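Local coordinates for Tll0287 protein (Thermosynechococcus elongatus, PDB 5B82) that binds a c-type heme in a PAS-like domain and may have a redox or sensing role linked to photosynthesis, at residues E30-V34 / A81-Q85; V34-E39 / H130-R134. One frame throughout, in Å; residues are numbered along the deposited sequence.

How the contacts relate
Both contacts use helix 28-49, which packs on the four-stranded antiparallel sheet of the PAS-like fold. Contact 1 comes first along this helix and joins 30-34 to the turn between helix 69-82 and edge strand 85-89. Contact 2 follows directly and sets 34-39 against strand 128-136, an inner strand of the sheet. Their centres are about 9 Å apart. Val34 belongs to both and sends one methyl to each. The partners come later in the chain, in the order 81-85 and then 130-134. The start of the helix is thus tied to two parts of the fold. Contact 1 lies away from the heme, while the side chain of Arg133 in contact 2 is about 10 Å from the heme.

Contact 1 (E30-V34 / A81-Q85); sequences ELGKV and ANGWQ
The Trp84 indole packs against helix 28-49, where it meets Glu30, Lys33 and Val34. This joins the first turns of that helix to the end of helix 69-82 in the PAS-like fold. The indole is held between two residues. Val34 CG2 lies over one face, 3.5 Å from the centroid of the six-membered ring of Trp84, in a CH-pi contact. CB of Asn82, from the same segment as the ring, covers the opposite face. The edge faces Glu30 and Lys33. Trp84 NE1 donates to Glu30 OE2 at 2.9 Å, and the N-H...O angle is a nearly straight 170°. The oxygen lies in the indole plane; it is met on its anti side, a little out of the carboxylate plane. The carboxylate is turned 37° from the ring. Glu30 reaches this edge because its chain is extended, with CG opposite the backbone N (chi1 -175°). Farther round the rim, Lys33 CG touches Trp84 CH2 at 3.6 Å. With an alanine here in place of Trp84, Glu30 OE2 would probably lose its indole donor and a gap would open beside the Val34 methyl. Gly83, with positive phi, is the first residue past the end of helix 69-82. On the far side of the turn, Gln85 forms backbone hydrogen bonds with Thr179 of strand 172-181 and so enters the sheet. Asn82 has its main polar partner within its own helix, where ND2 bonds to Ile78 O. Its other amide atom faces helix 28-49: Lys33 NZ makes a weak hydrogen bond to Asn82 OD1 at 3.2 Å.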
loop_
_atom_site.group_PDB
_atom_site.type_symbol
_atom_site.label_atom_id
_atom_site.label_comp_id
_atom_site.label_asym_id
_atom_site.label_seq_id
_atom_site.Cartn_x
_atom_site.Cartn_y
_atom_site.Cartn_z
ATOM N N GLU A 30 4.420 -21.464 -0.704
ATOM C CA GLU A 30 3.473 -20.437 -0.265
ATOM C C GLU A 30 4.128 -19.108 0.111
ATOM O O GLU A 30 3.620 -18.025 -0.231
ATOM C CB GLU A 30 2.618 -20.958 0.898
ATOM C CG GLU A 30 1.547 -19.985 1.325
ATOM C CD GLU A 30 0.509 -20.618 2.231
ATOM O OE1 GLU A 30 0.840 -21.614 2.910
ATOM O OE2 GLU A 30 -0.641 -20.122 2.256
ATOM N N LEU A 31 5.250 -19.178 0.820
ATOM C CA LEU A 31 5.989 -17.969 1.168
ATOM C C LEU A 31 6.421 -17.230 -0.110
ATOM O O LEU A 31 6.224 -15.993 -0.254
ATOM C CB LEU A 31 7.206 -18.333 2.015
ATOM C CG LEU A 31 6.845 -19.039 3.331
ATOM C CD1 LEU A 31 8.084 -19.634 3.971
ATOM C CD2 LEU A 31 6.190 -18.054 4.268
ATOM N N GLY A 32 6.975 -18.000 -1.051
ATOM C CA GLY A 32 7.394 -17.376 -2.312
ATOM C C GLY A 32 6.233 -16.757 -3.084
ATOM O O GLY A 32 6.358 -15.674 -3.673
ATOM N N LYS A 33 5.103 -17.467 -3.096
ATOM C CA LYS A 33 3.881 -16.993 -3.730
ATOM C C LYS A 33 3.424 -15.667 -3.125
ATOM O O LYS A 33 2.971 -14.768 -3.845
ATOM C CB LYS A 33 2.767 -18.047 -3.616
ATOM C CG LYS A 33 1.458 -17.585 -4.218
ATOM C CD LYS A 33 0.463 -18.713 -4.426
ATOM C CE LYS A 33 -0.669 -18.233 -5.339
ATOM N NZ LYS A 33 -1.677 -19.287 -5.632
ATOM N N VAL A 34 3.537 -15.540 -1.806
ATOM C CA VAL A 34 3.238 -14.256 -1.166
ATOM C C VAL A 34 4.167 -13.136 -1.669
ATOM O O VAL A 34 3.691 -12.053 -2.082
ATOM C CB VAL A 34 3.324 -14.331 0.373
ATOM C CG1 VAL A 34 3.261 -12.923 0.981
ATOM C CG2 VAL A 34 2.200 -15.192 0.942
ATOM N N ALA A 81 -8.653 -15.598 -2.401
ATOM C CA ALA A 81 -8.241 -16.747 -3.196
ATOM C C ALA A 81 -7.243 -17.626 -2.454
ATOM O O ALA A 81 -7.187 -18.834 -2.687
ATOM C CB ALA A 81 -7.654 -16.291 -4.521
ATOM N N ASN A 82 -6.461 -17.028 -1.559
ATOM C CA ASN A 82 -5.393 -17.784 -0.914
ATOM C C ASN A 82 -5.599 -18.129 0.565
ATOM O O ASN A 82 -4.813 -18.877 1.155
ATOM C CB ASN A 82 -4.063 -17.060 -1.106
ATOM C CG ASN A 82 -3.594 -17.082 -2.547
ATOM O OD1 ASN A 82 -3.006 -18.063 -3.006
ATOM N ND2 ASN A 82 -3.860 -16.006 -3.272
ATOM N N GLY A 83 -6.654 -17.596 1.167
ATOM C CA GLY A 83 -6.850 -17.770 2.593
ATOM C C GLY A 83 -5.834 -16.971 3.391
ATOM O O GLY A 83 -5.431 -17.373 4.487
ATOM N N TRP A 84 -5.396 -15.845 2.826
ATOM C CA TRP A 84 -4.512 -14.926 3.525
ATOM C C TRP A 84 -5.315 -13.713 3.972
ATOM O O TRP A 84 -6.444 -13.513 3.536
ATOM C CB TRP A 84 -3.396 -14.434 2.590
ATOM C CG TRP A 84 -2.565 -15.518 1.967
ATOM C CD1 TRP A 84 -2.378 -16.783 2.442
ATOM C CD2 TRP A 84 -1.808 -15.430 0.748
ATOM N NE1 TRP A 84 -1.553 -17.486 1.596
ATOM C CE2 TRP A 84 -1.189 -16.681 0.549
ATOM C CE3 TRP A 84 -1.600 -14.415 -0.196
ATOM C CZ2 TRP A 84 -0.379 -16.949 -0.555
ATOM C CZ3 TRP A 84 -0.786 -14.680 -1.296
ATOM C CH2 TRP A 84 -0.184 -15.935 -1.461
ATOM N N GLN A 85 -4.730 -12.904 4.846
ATOM C CA GLN A 85 -5.192 -11.537 5.029
ATOM C C GLN A 85 -4.200 -10.681 4.259
ATOM O O GLN A 85 -3.001 -10.870 4.404
ATOM C CB GLN A 85 -5.167 -11.156 6.501
ATOM C CG GLN A 85 -6.183 -11.929 7.331
ATOM C CD GLN A 85 -5.689 -12.205 8.724
ATOM O OE1 GLN A 85 -5.346 -11.284 9.470
ATOM N NE2 GLN A 85 -5.630 -13.480 9.084
#

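Contact 2 (V34-E39 / H130-R134); sequences VVTAIE and HYFRR
The Tyr131 ring has Val35 CG2 over one face and Ile38 CB at its edge. Val34 CG1 approaches it obliquely. Here helix 28-49 packs on strand 128-136 of the antiparallel PAS-like sheet. The Val35 methyl makes a loose CH-pi contact, 4.2 Å from the ring centroid of Tyr131. Val34 CG1 lies 3.7 Å from Tyr131 CD2. The second flat group is the Arg133 guanidinium, which meets the Glu39 carboxylate along its edge. This is a side-on salt bridge in which two nitrogens grip one oxygen each. Arg133 NH2 donates to Glu39 OE2 at 2.8 Å, in the guanidinium plane and onto the syn lone pair. Arg133 NE reaches Glu39 OE1 at 3.0 Å, but this bond is tilted from the plane and bent to 144°. The two planes are 32° apart, in keeping with one bond in the guanidinium plane and one tilted out of it. In Glu39 the bend at chi2 (68°) brings the carboxylate to the edge of the Arg133 guanidinium. The double grip limits rotation of both groups. The third guanidinium nitrogen, NH1, bonds to Gln119 OE1. Ile38 CG2 packs on Arg133 CB, and Ile38 also rests on Tyr176 and Val178 of strand 172-181. Tyr131 also touches Ala120 and Trp122 of strand 120-125. Its hydroxyl is linked to the helix by one water. Tyr131 OH donates to the water at 2.6 Å, and the water lies in the ring plane. That water in turn donates to Val35 O at 2.9 Å and to Glu39 OE1 at 2.7 Å.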
loop_
_atom_site.group_PDB
_atom_site.type_symbol
_atom_site.label_atom_id
_atom_site.label_comp_id
_atom_site.label_asym_id
_atom_site.label_seq_id
_atom_site.Cartn_x
_atom_site.Cartn_y
_atom_site.Cartn_z
ATOM N N VAL A 34 3.537 -15.540 -1.806
ATOM C CA VAL A 34 3.238 -14.256 -1.166
ATOM C C VAL A 34 4.167 -13.136 -1.669
ATOM O O VAL A 34 3.691 -12.053 -2.082
ATOM C CB VAL A 34 3.324 -14.331 0.373
ATOM C CG1 VAL A 34 3.261 -12.923 0.981
ATOM C CG2 VAL A 34 2.200 -15.192 0.942
ATOM N N VAL A 35 5.478 -13.385 -1.633
ATOM C CA VAL A 35 6.415 -12.340 -2.131
ATOM C C VAL A 35 6.101 -11.899 -3.573
ATOM O O VAL A 35 6.033 -10.683 -3.901
ATOM C CB VAL A 35 7.895 -12.802 -2.008
ATOM C CG1 VAL A 35 8.862 -11.818 -2.686
ATOM C CG2 VAL A 35 8.266 -13.029 -0.531
ATOM N N THR A 36 5.881 -12.891 -4.431
ATOM C CA THR A 36 5.584 -12.615 -5.829
ATOM C C THR A 36 4.281 -11.838 -5.999
ATOM O O THR A 36 4.240 -10.850 -6.736
ATOM C CB THR A 36 5.516 -13.892 -6.673
ATOM O OG1 THR A 36 6.784 -14.550 -6.635
ATOM C CG2 THR A 36 5.193 -13.543 -8.128
ATOM N N ALA A 37 3.228 -12.275 -5.310
ATOM C CA ALA A 37 1.927 -11.621 -5.411
ATOM C C ALA A 37 2.020 -10.157 -5.008
ATOM O O ALA A 37 1.504 -9.271 -5.713
ATOM C CB ALA A 37 0.895 -12.341 -4.533
ATOM N N ILE A 38 2.681 -9.902 -3.878
ATOM C CA ILE A 38 2.822 -8.520 -3.418
ATOM C C ILE A 38 3.639 -7.668 -4.400
ATOM O O ILE A 38 3.259 -6.533 -4.730
ATOM C CB ILE A 38 3.419 -8.445 -2.008
ATOM C CG1 ILE A 38 2.448 -9.096 -1.010
ATOM C CG2 ILE A 38 3.678 -6.996 -1.602
ATOM C CD1 ILE A 38 1.021 -8.587 -1.146
ATOM N N GLU A 39 4.739 -8.224 -4.888
ATOM C CA GLU A 39 5.557 -7.474 -5.832
ATOM C C GLU A 39 4.794 -7.156 -7.129
ATOM O O GLU A 39 4.939 -6.067 -7.697
ATOM C CB GLU A 39 6.881 -8.193 -6.096
ATOM C CG GLU A 39 8.014 -7.221 -6.432
ATOM C CD GLU A 39 8.414 -6.359 -5.250
ATOM O OE1 GLU A 39 8.141 -6.748 -4.081
ATOM O OE2 GLU A 39 8.997 -5.280 -5.483
ATOM N N HIS A 130 3.750 -13.294 8.886
ATOM C CA HIS A 130 3.362 -11.964 8.438
ATOM C C HIS A 130 4.460 -11.417 7.532
ATOM O O HIS A 130 5.614 -11.381 7.931
ATOM C CB HIS A 130 3.215 -11.007 9.623
ATOM C CG HIS A 130 2.379 -11.538 10.747
ATOM N ND1 HIS A 130 1.029 -11.288 10.854
ATOM C CD2 HIS A 130 2.710 -12.279 11.827
ATOM C CE1 HIS A 130 0.563 -11.856 11.952
ATOM N NE2 HIS A 130 1.563 -12.461 12.563
ATOM N N TYR A 131 4.091 -10.979 6.335
ATOM C CA TYR A 131 5.047 -10.386 5.419
ATOM C C TYR A 131 4.662 -8.940 5.200
ATOM O O TYR A 131 3.477 -8.632 5.009
ATOM C CB TYR A 131 5.027 -11.142 4.085
ATOM C CG TYR A 131 5.900 -10.557 2.972
ATOM C CD1 TYR A 131 7.286 -10.680 3.002
ATOM C CD2 TYR A 131 5.331 -9.931 1.866
ATOM C CE1 TYR A 131 8.086 -10.178 1.972
ATOM C CE2 TYR A 131 6.133 -9.422 0.820
ATOM C CZ TYR A 131 7.502 -9.558 0.887
ATOM O OH TYR A 131 8.296 -9.063 -0.144
ATOM N N PHE A 132 5.663 -8.060 5.246
ATOM C CA PHE A 132 5.458 -6.639 5.043
ATOM C C PHE A 132 6.398 -6.178 3.942
ATOM O O PHE A 132 7.542 -6.592 3.896
ATOM C CB PHE A 132 5.767 -5.858 6.315
ATOM C CG PHE A 132 4.940 -6.299 7.509
ATOM C CD1 PHE A 132 3.701 -5.737 7.750
ATOM C CD2 PHE A 132 5.416 -7.270 8.374
ATOM C CE1 PHE A 132 2.920 -6.150 8.850
ATOM C CE2 PHE A 132 4.650 -7.684 9.482
ATOM C CZ PHE A 132 3.409 -7.121 9.711
ATOM N N ARG A 133 5.908 -5.302 3.080
ATOM C CA ARG A 133 6.736 -4.796 1.991
ATOM C C ARG A 133 6.509 -3.298 1.882
ATOM O O ARG A 133 5.376 -2.835 1.719
ATOM C CB ARG A 133 6.419 -5.541 0.686
ATOM C CG ARG A 133 7.499 -5.381 -0.439
ATOM C CD ARG A 133 7.169 -4.251 -1.374
ATOM N NE ARG A 133 8.092 -4.205 -2.519
ATOM C CZ ARG A 133 9.169 -3.429 -2.581
ATOM N NH1 ARG A 133 9.466 -2.622 -1.563
ATOM N NH2 ARG A 133 9.947 -3.443 -3.665
ATOM N N ARG A 134 7.584 -2.530 1.997
ATOM C CA ARG A 134 7.451 -1.076 1.982
ATOM C C ARG A 134 6.927 -0.540 0.645
ATOM O O ARG A 134 7.149 -1.127 -0.417
ATOM C CB ARG A 134 8.775 -0.389 2.368
ATOM C CG ARG A 134 9.626 0.062 1.198
ATOM C CD ARG A 134 11.029 0.528 1.638
ATOM N NE ARG A 134 11.079 1.897 2.144
ATOM C CZ ARG A 134 11.673 2.254 3.281
ATOM N NH1 ARG A 134 12.259 1.336 4.044
ATOM N NH2 ARG A 134 11.685 3.528 3.657
HETATM O O HOH W 1 7.011 -8.482 -2.354
#